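Local coordinates for protein putative primosome component (PDB 2QGZ) that probably binds ATP and helps load the replicative helicase onto DNA as part of the bacterial primosome, at residues L141-Q146 / A170-E175; S124-N129 / E135-I140; E145-A150 / V215-L220; G154-G159 / E283-L288. All blocks are in the same frame, centred on the assembly; numbering follows the deposited sequence.

Contacts 1 and 4 are buried, while contacts 2 and 3 are only partly so. Contacts 1, 2 and 3 all use helix 131-146. It meets helix 165-179 in contact 1 and loop 124-129, which precedes helix 131-146, in contact 2. The turn that follows it packs on Pro-216 and Val-217, at strand 217-221, in contact 3. Contact 4 instead joins strand 154-158 to helix 281-288 and lies about 17 Å from contact 1, centre to centre. Contacts 3 and 4 reach the same parallel sheet. The chemistry differs with place. Contact 1 is apolar with a Met-aromatic pair. Contact 2 has a CH-pi contact, with a phosphate ion nearby. Contact 3 uses a water bridge, and contact 4 a direct backbone hydrogen bond.

Contact 1: residues L141-Q146 / A170-E175; sequences LDFVEQ and AAMAHE
Val-144 and Met-172 mark where the two helical segments come nearest, with 7.0 Å between their CA atoms. The segment axes run nearly parallel, 21° apart, and approach to 10.0 Å. No hydrogen bond crosses; the contact is made mainly by side chains.

Met-172 is the central piece. Its CG stands anti to the backbone N (chi1 -178°), which carries the thioether out between the helices. CG then lies against Val-144 CG2 at 3.8 Å, the two side chains passing in opposite directions. The extended chi1 and chi2 carry the sulfur on to the ring, and the bend at chi3 turns only CE. Met-172 SD sits 3.9 Å from Phe-143 CD2 and 4.6 Å from the ring centroid. This is a Met-aromatic contact in which the sulfur approaches the ring obliquely. The other methyl of the valine, Val-144 CG1, touches the aliphatic part of Glu-175 at CG, 4.0 Å away. That glutamate bends at chi2, and its side chain is about 5 Å from a bound phosphate ion, probably from the crystallisation liquor.

Around the pair, Leu-176 packs on both Phe-143 and Val-144, and Phe-252 meets the Phe-143 ring edge to face. Helices 131-146 and 165-179 are thereby joined to each other and to the central sheet. The contact is held by dispersion and by the polarisable sulfur near the ring. Glu-175 joins it through its CG methylene, not its carboxylate.

Contact 2: residues S124-N129 / E135-I140; sequences SDIDVN and EAFSAI. With PO4 (phosphate ion), chain C.
Val-128 and Phe-137 meet in a CH-pi contact. Val-128 CG2 lies over one face of the Phe-137 ring, 3.7 Å from the centroid and 14° off the ring normal. It is somewhat nearer the CG side, with Val-128 CG2 to Phe-137 CG at 3.6 Å. The phenylalanine places CG anti to its own amide N (chi1 -169°), which swings the ring off helix 131-146 toward the loop. The two side chains cross at about a right angle.

A second apolar touch comes from Ile-126. Its CG2 reaches Phe-137 CD1 at 4.1 Å, obliquely to the ring. The same isoleucine also packs on Ala-171 of helix 165-179, and Leu-123 touches Phe-137.

Polar interactions lie off to the side of this cluster. The amide N of Ser-124 makes a weak hydrogen bond of 3.3 Å to O2 of the phosphate ion. Ser-124 OG is modelled only 2.5 Å from phosphate O4, a separation too short to be taken at face value. The ion probably came from the crystallisation liquor.

No hydrogen bond links the loop to residues 135-140. Between the two segments the contact is apolar, two aliphatic side chains on one aromatic ring. The Asp-127 carbonyl is held by a hydrogen bond from Arg-133, on an earlier turn of the same helix, and its carboxylate by a salt bridge to Arg-299.

Contact 3: residues E145-A150 / V215-L220; sequences EQYPSA and VPVLIL
The ring of Tyr-147, which reaches Pro-216 and Val-217, carries Pro-148 CB over the centre of one face, 3.8 Å above the plane. The peptide bond before Pro-148 is cis, which folds the proline back over the ring. At the ring edge, in its plane, lies a water. The contact with Val-217 is oblique, with Tyr-147 CE2 at 4.1 Å from Val-217 CG2.

The phenol end does the rest. Tyr-147 OH touches Pro-216 CB at 3.7 Å. The water is hydrogen-bonded to Tyr-147 OH (2.7 Å) and donates to Pro-216 O (2.7 Å), and so bridges the two segments. Tyr-147 has CG anti to the backbone N (chi1 -177°), directing the ring toward the strand.

Within the turn, Ser-149 OG donates to Gln-146 O at 2.6 Å, from above the carbonyl plane. Leu-176 of helix 165-179 packs on both Tyr-147 and Val-217, and Val-182 touches Tyr-147 and Pro-216.

The contact ties the turn after helix 131-146 to Pro-216 and Val-217, by strand 217-221. The strand order of the sheet fits a P-loop NTPase core of the AAA+ type, in which this strand would be the one leading to Walker B.

Contact 4: residues G154-G159 / E283-L288; sequences GLYLYG and ERVRYL
Gly-154 and Leu-288 bring the start of strand 154-158 against the last turn of helix 281-288, with CA atoms 6.2 Å apart, while Tyr-156 and Val-285 are farther apart at 8.1 Å.

One backbone hydrogen bond joins the segments. Gly-154 N donates to Leu-288 O at 2.9 Å, with an N-H...O angle of 152°. The donor lies in the carbonyl plane, and the C=O...N angle is 159°. The bond uses a carbonyl at the C-terminal end of the helix, just where the chain passes into strand 289-293. Gly-154 is also bonded through its backbone to Arg-290, so the strand pairing carries on from this point.

The side-chain part is a single apolar touch. Val-285 CG1 comes 3.7 Å from Tyr-156 CD2 and 3.9 Å from Tyr-156 CE2, obliquely to the ring. Tyr-156 holds CG anti to its amide N (chi1 177°), which sends the ring from the sheet toward the helix. The phenol oxygen goes elsewhere, with a hydrogen bond to Tyr-257 O. Phe-259 meets the same ring, and Phe-253 of the neighbouring strand packs on both Tyr-156 and Val-285.

The preceding residue, Leu-155, points away from residues 283-288 and packs on helix 131-146, so the two faces of the strand serve different helices. The strand leads into Gly-159, the first residue of a probable Walker A motif. An interior parallel strand covered by helices on both faces and running into the P-loop is characteristic of the P-loop NTPase fold.

Contact 1: residues L141-Q146 / A170-E175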
loop_
_atom_site.group_PDB
_atom_site.type_symbol
_atom_site.label_atom_id
_atom_site.label_comp_id
_atom_site.label_asym_id
_atom_site.label_seq_id
_atom_site.Cartn_x
_atom_site.Cartn_y
_atom_site.Cartn_z
ATOM N N LEU A 141 -3.433 -0.934 13.467
ATOM C CA LEU A 141 -4.268 -0.197 14.411
ATOM C C LEU A 141 -3.525 1.003 14.987
ATOM O O LEU A 141 -4.130 2.038 15.256
ATOM C CB LEU A 141 -4.747 -1.105 15.548
ATOM C CG LEU A 141 -5.656 -2.260 15.134
ATOM C CD1 LEU A 141 -6.149 -2.984 16.381
ATOM C CD2 LEU A 141 -6.830 -1.731 14.322
ATOM N N ASP A 142 -2.217 0.865 15.185
ATOM C CA ASP A 142 -1.422 1.973 15.701
ATOM C C ASP A 142 -1.392 3.091 14.677
ATOM O O ASP A 142 -1.467 4.270 15.027
ATOM C CB ASP A 142 0.017 1.545 15.984
ATOM C CG ASP A 142 0.128 0.631 17.188
ATOM O OD1 ASP A 142 -0.666 0.808 18.151
ATOM O OD2 ASP A 142 1.023 -0.252 17.172
ATOM N N PHE A 143 -1.278 2.717 13.408
ATOM C CA PHE A 143 -1.221 3.697 12.340
ATOM C C PHE A 143 -2.492 4.531 12.291
ATOM O O PHE A 143 -2.436 5.756 12.248
ATOM C CB PHE A 143 -1.023 3.023 10.982
ATOM C CG PHE A 143 -0.793 4.004 9.869
ATOM C CD1 PHE A 143 0.492 4.432 9.558
ATOM C CD2 PHE A 143 -1.875 4.553 9.177
ATOM C CE1 PHE A 143 0.699 5.400 8.575
ATOM C CE2 PHE A 143 -1.682 5.515 8.197
ATOM C CZ PHE A 143 -0.387 5.944 7.893
ATOM N N VAL A 144 -3.638 3.864 12.284
ATOM C CA VAL A 144 -4.914 4.563 12.245
ATOM C C VAL A 144 -5.082 5.451 13.479
ATOM O O VAL A 144 -5.462 6.613 13.375
ATOM C CB VAL A 144 -6.088 3.564 12.184
ATOM C CG1 VAL A 144 -7.408 4.293 12.368
ATOM C CG2 VAL A 144 -6.075 2.835 10.862
ATOM N N GLU A 145 -4.780 4.896 14.642
ATOM C CA GLU A 145 -4.919 5.614 15.900
ATOM C C GLU A 145 -3.995 6.837 16.000
ATOM O O GLU A 145 -4.394 7.893 16.499
ATOM C CB GLU A 145 -4.649 4.636 17.050
ATOM C CG GLU A 145 -5.210 5.036 18.393
ATOM C CD GLU A 145 -4.935 3.998 19.482
ATOM O OE1 GLU A 145 -5.292 4.259 20.650
ATOM O OE2 GLU A 145 -4.363 2.927 19.177
ATOM N N GLN A 146 -2.768 6.697 15.504
ATOM C CA GLN A 146 -1.780 7.771 15.556
ATOM C C GLN A 146 -1.745 8.726 14.352
ATOM O O GLN A 146 -0.920 9.630 14.310
ATOM C CB GLN A 146 -0.393 7.158 15.768
ATOM C CG GLN A 146 -0.266 6.423 17.084
ATOM C CD GLN A 146 0.909 5.458 17.129
ATOM O OE1 GLN A 146 1.029 4.666 18.064
ATOM N NE2 GLN A 146 1.777 5.515 16.121
ATOM N N ALA A 170 -6.357 -2.778 2.923
ATOM C CA ALA A 170 -7.609 -2.174 2.483
ATOM C C ALA A 170 -8.494 -1.916 3.710
ATOM O O ALA A 170 -9.236 -0.920 3.764
ATOM C CB ALA A 170 -8.318 -3.084 1.511
ATOM N N ALA A 171 -8.422 -2.809 4.695
ATOM C CA ALA A 171 -9.217 -2.636 5.905
ATOM C C ALA A 171 -8.722 -1.410 6.666
ATOM O O ALA A 171 -9.503 -0.699 7.314
ATOM C CB ALA A 171 -9.119 -3.869 6.784
ATOM N N MET A 172 -7.415 -1.176 6.601
ATOM C CA MET A 172 -6.814 -0.021 7.265
ATOM C C MET A 172 -7.339 1.241 6.572
ATOM O O MET A 172 -7.693 2.212 7.237
ATOM C CB MET A 172 -5.281 -0.073 7.163
ATOM C CG MET A 172 -4.558 1.058 7.873
ATOM S SD MET A 172 -2.802 1.177 7.406
ATOM C CE MET A 172 -2.973 1.738 5.675
ATOM N N ALA A 173 -7.396 1.220 5.241
ATOM C CA ALA A 173 -7.885 2.371 4.476
ATOM C C ALA A 173 -9.347 2.667 4.813
ATOM O O ALA A 173 -9.758 3.824 4.894
ATOM C CB ALA A 173 -7.744 2.113 2.967
ATOM N N HIS A 174 -10.130 1.612 5.004
ATOM C CA HIS A 174 -11.540 1.770 5.324
ATOM C C HIS A 174 -11.721 2.371 6.714
ATOM O O HIS A 174 -12.621 3.178 6.930
ATOM C CB HIS A 174 -12.250 0.424 5.243
ATOM C CG HIS A 174 -13.740 0.533 5.212
ATOM N ND1 HIS A 174 -14.491 0.799 6.339
ATOM C CD2 HIS A 174 -14.617 0.441 4.183
ATOM C CE1 HIS A 174 -15.768 0.864 6.003
ATOM N NE2 HIS A 174 -15.872 0.652 4.703
ATOM N N GLU A 175 -10.857 1.989 7.648
ATOM C CA GLU A 175 -10.934 2.497 9.009
ATOM C C GLU A 175 -10.434 3.949 9.065
ATOM O O GLU A 175 -10.932 4.758 9.853
ATOM C CB GLU A 175 -10.110 1.603 9.929
ATOM C CG GLU A 175 -10.374 1.774 11.403
ATOM C CD GLU A 175 -11.741 1.266 11.835
ATOM O OE1 GLU A 175 -12.311 0.374 11.164
ATOM O OE2 GLU A 175 -12.237 1.746 12.876
#

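Contact 2: residues S124-N129 / E135-I140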
loop_
_atom_site.group_PDB
_atom_site.type_symbol
_atom_site.label_atom_id
_atom_site.label_comp_id
_atom_site.label_asym_id
_atom_site.label_seq_id
_atom_site.Cartn_x
_atom_site.Cartn_y
_atom_site.Cartn_z
ATOM N N SER A 124 -13.085 -6.038 10.781
ATOM C CA SER A 124 -13.702 -7.274 11.257
ATOM C C SER A 124 -13.544 -8.451 10.294
ATOM O O SER A 124 -13.672 -9.605 10.701
ATOM C CB SER A 124 -15.190 -7.038 11.540
ATOM O OG SER A 124 -15.821 -6.366 10.458
ATOM N N ASP A 125 -13.265 -8.164 9.023
ATOM C CA ASP A 125 -13.095 -9.223 8.024
ATOM C C ASP A 125 -11.690 -9.809 8.032
ATOM O O ASP A 125 -11.425 -10.778 7.323
ATOM C CB ASP A 125 -13.377 -8.700 6.602
ATOM C CG ASP A 125 -14.808 -8.214 6.420
ATOM O OD1 ASP A 125 -15.758 -8.957 6.784
ATOM O OD2 ASP A 125 -14.981 -7.087 5.900
ATOM N N ILE A 126 -10.794 -9.219 8.819
ATOM C CA ILE A 126 -9.405 -9.676 8.883
ATOM C C ILE A 126 -9.160 -10.729 9.964
ATOM O O ILE A 126 -9.495 -10.524 11.131
ATOM C CB ILE A 126 -8.441 -8.485 9.145
ATOM C CG1 ILE A 126 -8.641 -7.402 8.083
ATOM C CG2 ILE A 126 -7.012 -8.971 9.164
ATOM C CD1 ILE A 126 -8.620 -7.907 6.643
ATOM N N ASP A 127 -8.574 -11.856 9.580
ATOM C CA ASP A 127 -8.286 -12.907 10.549
ATOM C C ASP A 127 -6.996 -12.596 11.290
ATOM O O ASP A 127 -5.971 -12.299 10.674
ATOM C CB ASP A 127 -8.142 -14.280 9.870
ATOM C CG ASP A 127 -9.488 -14.884 9.443
ATOM O OD1 ASP A 127 -10.466 -14.788 10.215
ATOM O OD2 ASP A 127 -9.556 -15.469 8.344
ATOM N N VAL A 128 -7.063 -12.650 12.616
ATOM C CA VAL A 128 -5.911 -12.409 13.471
ATOM C C VAL A 128 -5.740 -13.695 14.276
ATOM O O VAL A 128 -6.022 -13.747 15.469
ATOM C CB VAL A 128 -6.149 -11.213 14.429
ATOM C CG1 VAL A 128 -4.851 -10.839 15.123
ATOM C CG2 VAL A 128 -6.700 -10.020 13.656
ATOM N N ASN A 129 -5.269 -14.734 13.596
ATOM C CA ASN A 129 -5.084 -16.045 14.199
ATOM C C ASN A 129 -3.643 -16.566 14.086
ATOM O O ASN A 129 -3.413 -17.777 14.058
ATOM C CB ASN A 129 -6.062 -17.020 13.528
ATOM C CG ASN A 129 -5.990 -16.959 12.002
ATOM O OD1 ASN A 129 -6.780 -17.601 11.294
ATOM N ND2 ASN A 129 -5.040 -16.184 11.490
ATOM N N GLU A 135 0.836 -9.285 14.988
ATOM C CA GLU A 135 1.798 -8.196 14.861
ATOM C C GLU A 135 1.383 -7.194 13.784
ATOM O O GLU A 135 1.315 -5.996 14.047
ATOM C CB GLU A 135 3.192 -8.760 14.545
ATOM C CG GLU A 135 3.891 -9.414 15.728
ATOM C CD GLU A 135 5.191 -10.128 15.340
ATOM O OE1 GLU A 135 5.127 -11.213 14.715
ATOM O OE2 GLU A 135 6.282 -9.600 15.657
ATOM N N ALA A 136 1.093 -7.684 12.580
ATOM C CA ALA A 136 0.686 -6.812 11.483
ATOM C C ALA A 136 -0.608 -6.056 11.805
ATOM O O ALA A 136 -0.714 -4.863 11.542
ATOM C CB ALA A 136 0.519 -7.618 10.193
ATOM N N PHE A 137 -1.581 -6.746 12.385
ATOM C CA PHE A 137 -2.857 -6.124 12.735
ATOM C C PHE A 137 -2.609 -5.049 13.794
ATOM O O PHE A 137 -3.180 -3.963 13.760
ATOM C CB PHE A 137 -3.808 -7.183 13.274
ATOM C CG PHE A 137 -5.215 -6.711 13.423
ATOM C CD1 PHE A 137 -6.006 -6.484 12.301
ATOM C CD2 PHE A 137 -5.769 -6.527 14.686
ATOM C CE1 PHE A 137 -7.323 -6.084 12.435
ATOM C CE2 PHE A 137 -7.095 -6.125 14.828
ATOM C CZ PHE A 137 -7.873 -5.904 13.704
ATOM N N SER A 138 -1.735 -5.368 14.732
ATOM C CA SER A 138 -1.372 -4.452 15.798
ATOM C C SER A 138 -0.795 -3.156 15.197
ATOM O O SER A 138 -1.155 -2.050 15.616
ATOM C CB SER A 138 -0.350 -5.142 16.715
ATOM O OG SER A 138 0.172 -4.264 17.691
ATOM N N ALA A 139 0.089 -3.291 14.209
ATOM C CA ALA A 139 0.695 -2.121 13.572
ATOM C C ALA A 139 -0.310 -1.298 12.754
ATOM O O ALA A 139 -0.216 -0.076 12.691
ATOM C CB ALA A 139 1.849 -2.551 12.682
ATOM N N ILE A 140 -1.258 -1.970 12.113
ATOM C CA ILE A 140 -2.266 -1.274 11.333
ATOM C C ILE A 140 -3.162 -0.433 12.264
ATOM O O ILE A 140 -3.584 0.661 11.902
ATOM C CB ILE A 140 -3.108 -2.294 10.505
ATOM C CG1 ILE A 140 -2.714 -2.197 9.039
ATOM C CG2 ILE A 140 -4.596 -2.058 10.659
ATOM C CD1 ILE A 140 -1.339 -2.746 8.749
HETATM P P PO4 C . -16.799 -3.381 11.093
HETATM O O1 PO4 C . -17.180 -2.152 10.292
HETATM O O2 PO4 C . -15.309 -3.578 11.009
HETATM O O3 PO4 C . -17.200 -3.198 12.529
HETATM O O4 PO4 C . -17.521 -4.588 10.533
#

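Contact 3: residues E145-A150 / V215-L220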
loop_
_atom_site.group_PDB
_atom_site.type_symbol
_atom_site.label_atom_id
_atom_site.label_comp_id
_atom_site.label_asym_id
_atom_site.label_seq_id
_atom_site.Cartn_x
_atom_site.Cartn_y
_atom_site.Cartn_z
ATOM N N GLU A 145 -4.780 4.896 14.642
ATOM C CA GLU A 145 -4.919 5.614 15.900
ATOM C C GLU A 145 -3.995 6.837 16.000
ATOM O O GLU A 145 -4.394 7.893 16.499
ATOM C CB GLU A 145 -4.649 4.636 17.050
ATOM C CG GLU A 145 -5.210 5.036 18.393
ATOM C CD GLU A 145 -4.935 3.998 19.482
ATOM O OE1 GLU A 145 -5.292 4.259 20.650
ATOM O OE2 GLU A 145 -4.363 2.927 19.177
ATOM N N GLN A 146 -2.768 6.697 15.504
ATOM C CA GLN A 146 -1.780 7.771 15.556
ATOM C C GLN A 146 -1.745 8.726 14.352
ATOM O O GLN A 146 -0.920 9.630 14.310
ATOM C CB GLN A 146 -0.393 7.158 15.768
ATOM C CG GLN A 146 -0.266 6.423 17.084
ATOM C CD GLN A 146 0.909 5.458 17.129
ATOM O OE1 GLN A 146 1.029 4.666 18.064
ATOM N NE2 GLN A 146 1.777 5.515 16.121
ATOM N N TYR A 147 -2.636 8.538 13.385
ATOM C CA TYR A 147 -2.654 9.401 12.208
ATOM C C TYR A 147 -3.326 10.756 12.455
ATOM O O TYR A 147 -4.447 10.826 12.955
ATOM C CB TYR A 147 -3.354 8.698 11.042
ATOM C CG TYR A 147 -3.346 9.510 9.770
ATOM C CD1 TYR A 147 -4.325 10.475 9.526
ATOM C CD2 TYR A 147 -2.316 9.364 8.840
ATOM C CE1 TYR A 147 -4.275 11.277 8.389
ATOM C CE2 TYR A 147 -2.250 10.164 7.701
ATOM C CZ TYR A 147 -3.230 11.118 7.482
ATOM O OH TYR A 147 -3.154 11.919 6.366
ATOM N N PRO A 148 -2.647 11.858 12.091
ATOM C CA PRO A 148 -1.314 11.887 11.480
ATOM C C PRO A 148 -0.202 12.078 12.510
ATOM O O PRO A 148 -0.406 12.701 13.550
ATOM C CB PRO A 148 -1.410 13.071 10.533
ATOM C CG PRO A 148 -2.212 14.040 11.354
ATOM C CD PRO A 148 -3.314 13.165 11.934
ATOM N N SER A 149 0.970 11.528 12.213
ATOM C CA SER A 149 2.127 11.643 13.090
ATOM C C SER A 149 3.252 12.271 12.302
ATOM O O SER A 149 3.158 12.423 11.085
ATOM C CB SER A 149 2.575 10.273 13.594
ATOM O OG SER A 149 1.630 9.734 14.494
ATOM N N ALA A 150 4.321 12.622 13.004
ATOM C CA ALA A 150 5.476 13.260 12.389
ATOM C C ALA A 150 5.945 12.577 11.101
ATOM O O ALA A 150 5.561 12.974 9.994
ATOM C CB ALA A 150 6.617 13.323 13.399
ATOM N N VAL A 215 -1.628 11.848 -2.735
ATOM C CA VAL A 215 -2.695 11.384 -1.857
ATOM C C VAL A 215 -2.148 11.201 -0.440
ATOM O O VAL A 215 -0.994 10.820 -0.253
ATOM C CB VAL A 215 -3.311 10.062 -2.344
ATOM C CG1 VAL A 215 -3.972 10.280 -3.703
ATOM C CG2 VAL A 215 -2.242 8.972 -2.418
ATOM N N PRO A 216 -2.968 11.480 0.579
ATOM C CA PRO A 216 -2.544 11.349 1.978
ATOM C C PRO A 216 -1.902 10.015 2.346
ATOM O O PRO A 216 -0.907 9.978 3.067
ATOM C CB PRO A 216 -3.836 11.593 2.746
ATOM C CG PRO A 216 -4.565 12.558 1.856
ATOM C CD PRO A 216 -4.365 11.944 0.497
ATOM N N VAL A 217 -2.486 8.927 1.864
ATOM C CA VAL A 217 -1.984 7.590 2.146
ATOM C C VAL A 217 -2.066 6.795 0.856
ATOM O O VAL A 217 -3.124 6.717 0.239
ATOM C CB VAL A 217 -2.835 6.876 3.206
ATOM C CG1 VAL A 217 -2.324 5.474 3.413
ATOM C CG2 VAL A 217 -2.791 7.634 4.504
ATOM N N LEU A 218 -0.947 6.201 0.466
ATOM C CA LEU A 218 -0.870 5.441 -0.769
ATOM C C LEU A 218 -0.459 3.993 -0.511
ATOM O O LEU A 218 0.501 3.729 0.233
ATOM C CB LEU A 218 0.137 6.110 -1.710
ATOM C CG LEU A 218 0.398 5.394 -3.034
ATOM C CD1 LEU A 218 -0.875 5.385 -3.885
ATOM C CD2 LEU A 218 1.527 6.099 -3.771
ATOM N N ILE A 219 -1.189 3.065 -1.122
ATOM C CA ILE A 219 -0.907 1.647 -0.981
ATOM C C ILE A 219 -0.473 1.126 -2.351
ATOM O O ILE A 219 -1.247 1.183 -3.306
ATOM C CB ILE A 219 -2.172 0.845 -0.571
ATOM C CG1 ILE A 219 -2.832 1.448 0.679
ATOM C CG2 ILE A 219 -1.812 -0.628 -0.391
ATOM C CD1 ILE A 219 -1.993 1.409 1.922
ATOM N N LEU A 220 0.753 0.623 -2.453
ATOM C CA LEU A 220 1.243 0.077 -3.719
ATOM C C LEU A 220 1.175 -1.459 -3.645
ATOM O O LEU A 220 2.101 -2.106 -3.154
ATOM C CB LEU A 220 2.686 0.542 -3.970
ATOM C CG LEU A 220 2.855 2.062 -4.032
ATOM C CD1 LEU A 220 4.316 2.412 -4.144
ATOM C CD2 LEU A 220 2.098 2.626 -5.219
HETATM O O HOH W 1 -0.877 12.035 4.864
#

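Contact 4: residues G154-G159 / E283-L288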
loop_
_atom_site.group_PDB
_atom_site.type_symbol
_atom_site.label_atom_id
_atom_site.label_comp_id
_atom_site.label_asym_id
_atom_site.label_seq_id
_atom_site.Cartn_x
_atom_site.Cartn_y
_atom_site.Cartn_z
ATOM N N GLY A 154 4.855 3.731 6.844
ATOM C CA GLY A 154 3.861 2.779 6.398
ATOM C C GLY A 154 4.366 1.375 6.634
ATOM O O GLY A 154 5.332 1.167 7.363
ATOM N N LEU A 155 3.716 0.404 6.014
ATOM C CA LEU A 155 4.120 -0.984 6.157
ATOM C C LEU A 155 4.428 -1.641 4.818
ATOM O O LEU A 155 3.817 -1.324 3.800
ATOM C CB LEU A 155 3.024 -1.793 6.858
ATOM C CG LEU A 155 2.909 -1.749 8.383
ATOM C CD1 LEU A 155 2.505 -0.360 8.858
ATOM C CD2 LEU A 155 1.865 -2.765 8.817
ATOM N N TYR A 156 5.400 -2.541 4.830
ATOM C CA TYR A 156 5.770 -3.312 3.654
ATOM C C TYR A 156 5.373 -4.739 4.058
ATOM O O TYR A 156 6.064 -5.386 4.854
ATOM C CB TYR A 156 7.278 -3.203 3.389
ATOM C CG TYR A 156 7.792 -4.027 2.211
ATOM C CD1 TYR A 156 8.098 -5.381 2.359
ATOM C CD2 TYR A 156 7.988 -3.442 0.955
ATOM C CE1 TYR A 156 8.592 -6.128 1.297
ATOM C CE2 TYR A 156 8.477 -4.180 -0.116
ATOM C CZ TYR A 156 8.780 -5.525 0.064
ATOM O OH TYR A 156 9.282 -6.268 -0.984
ATOM N N LEU A 157 4.229 -5.196 3.549
ATOM C CA LEU A 157 3.709 -6.526 3.859
ATOM C C LEU A 157 4.046 -7.523 2.778
ATOM O O LEU A 157 3.623 -7.373 1.633
ATOM C CB LEU A 157 2.181 -6.509 3.994
ATOM C CG LEU A 157 1.540 -5.970 5.263
ATOM C CD1 LEU A 157 0.028 -6.072 5.150
ATOM C CD2 LEU A 157 2.033 -6.771 6.445
ATOM N N TYR A 158 4.774 -8.565 3.132
ATOM C CA TYR A 158 5.093 -9.551 2.125
ATOM C C TYR A 158 4.786 -10.963 2.613
ATOM O O TYR A 158 4.799 -11.237 3.814
ATOM C CB TYR A 158 6.560 -9.408 1.713
ATOM C CG TYR A 158 7.541 -10.059 2.651
ATOM C CD1 TYR A 158 7.952 -11.377 2.446
ATOM C CD2 TYR A 158 8.069 -9.362 3.734
ATOM C CE1 TYR A 158 8.866 -11.988 3.298
ATOM C CE2 TYR A 158 8.982 -9.961 4.592
ATOM C CZ TYR A 158 9.375 -11.278 4.366
ATOM O OH TYR A 158 10.261 -11.896 5.216
ATOM N N GLY A 159 4.504 -11.851 1.666
ATOM C CA GLY A 159 4.186 -13.229 1.996
ATOM C C GLY A 159 3.607 -13.913 0.771
ATOM O O GLY A 159 3.564 -13.318 -0.311
ATOM N N GLU A 283 16.142 1.821 -1.549
ATOM C CA GLU A 283 16.480 2.519 -0.307
ATOM C C GLU A 283 15.314 3.417 0.113
ATOM O O GLU A 283 15.154 3.731 1.289
ATOM C CB GLU A 283 17.754 3.356 -0.492
ATOM N N ARG A 284 14.502 3.830 -0.856
ATOM C CA ARG A 284 13.353 4.671 -0.561
ATOM C C ARG A 284 12.237 3.814 0.038
ATOM O O ARG A 284 11.501 4.262 0.922
ATOM C CB ARG A 284 12.859 5.376 -1.825
ATOM C CG ARG A 284 13.849 6.378 -2.409
ATOM C CD ARG A 284 13.159 7.278 -3.415
ATOM N NE ARG A 284 14.090 8.152 -4.128
ATOM C CZ ARG A 284 14.702 9.209 -3.603
ATOM N NH1 ARG A 284 14.497 9.554 -2.338
ATOM N NH2 ARG A 284 15.511 9.933 -4.359
ATOM N N VAL A 285 12.116 2.578 -0.443
ATOM C CA VAL A 285 11.110 1.671 0.085
ATOM C C VAL A 285 11.429 1.400 1.558
ATOM O O VAL A 285 10.550 1.502 2.417
ATOM C CB VAL A 285 11.094 0.328 -0.677
ATOM C CG1 VAL A 285 10.043 -0.590 -0.085
ATOM C CG2 VAL A 285 10.799 0.564 -2.143
ATOM N N ARG A 286 12.691 1.073 1.845
ATOM C CA ARG A 286 13.109 0.785 3.214
ATOM C C ARG A 286 12.965 1.997 4.109
ATOM O O ARG A 286 12.816 1.871 5.320
ATOM C CB ARG A 286 14.569 0.326 3.267
ATOM C CG ARG A 286 14.869 -1.001 2.595
ATOM C CD ARG A 286 16.290 -1.441 2.929
ATOM N NE ARG A 286 16.623 -2.740 2.345
ATOM C CZ ARG A 286 16.998 -2.927 1.079
ATOM N NH1 ARG A 286 17.100 -1.895 0.247
ATOM N NH2 ARG A 286 17.259 -4.154 0.641
ATOM N N TYR A 287 13.023 3.182 3.526
ATOM C CA TYR A 287 12.901 4.382 4.335
ATOM C C TYR A 287 11.432 4.692 4.646
ATOM O O TYR A 287 11.105 5.127 5.750
ATOM C CB TYR A 287 13.584 5.559 3.622
ATOM C CG TYR A 287 13.381 6.892 4.297
ATOM C CD1 TYR A 287 12.255 7.665 4.026
ATOM C CD2 TYR A 287 14.286 7.360 5.240
ATOM C CE1 TYR A 287 12.032 8.869 4.682
ATOM C CE2 TYR A 287 14.074 8.565 5.908
ATOM C CZ TYR A 287 12.942 9.312 5.626
ATOM O OH TYR A 287 12.699 10.485 6.311
ATOM N N LEU A 288 10.551 4.436 3.682
ATOM C CA LEU A 288 9.123 4.706 3.844
ATOM C C LEU A 288 8.322 3.656 4.613
ATOM O O LEU A 288 7.305 3.987 5.227
ATOM C CB LEU A 288 8.474 4.894 2.473
ATOM C CG LEU A 288 8.893 6.124 1.681
ATOM C CD1 LEU A 288 8.614 5.914 0.208
ATOM C CD2 LEU A 288 8.152 7.328 2.218
#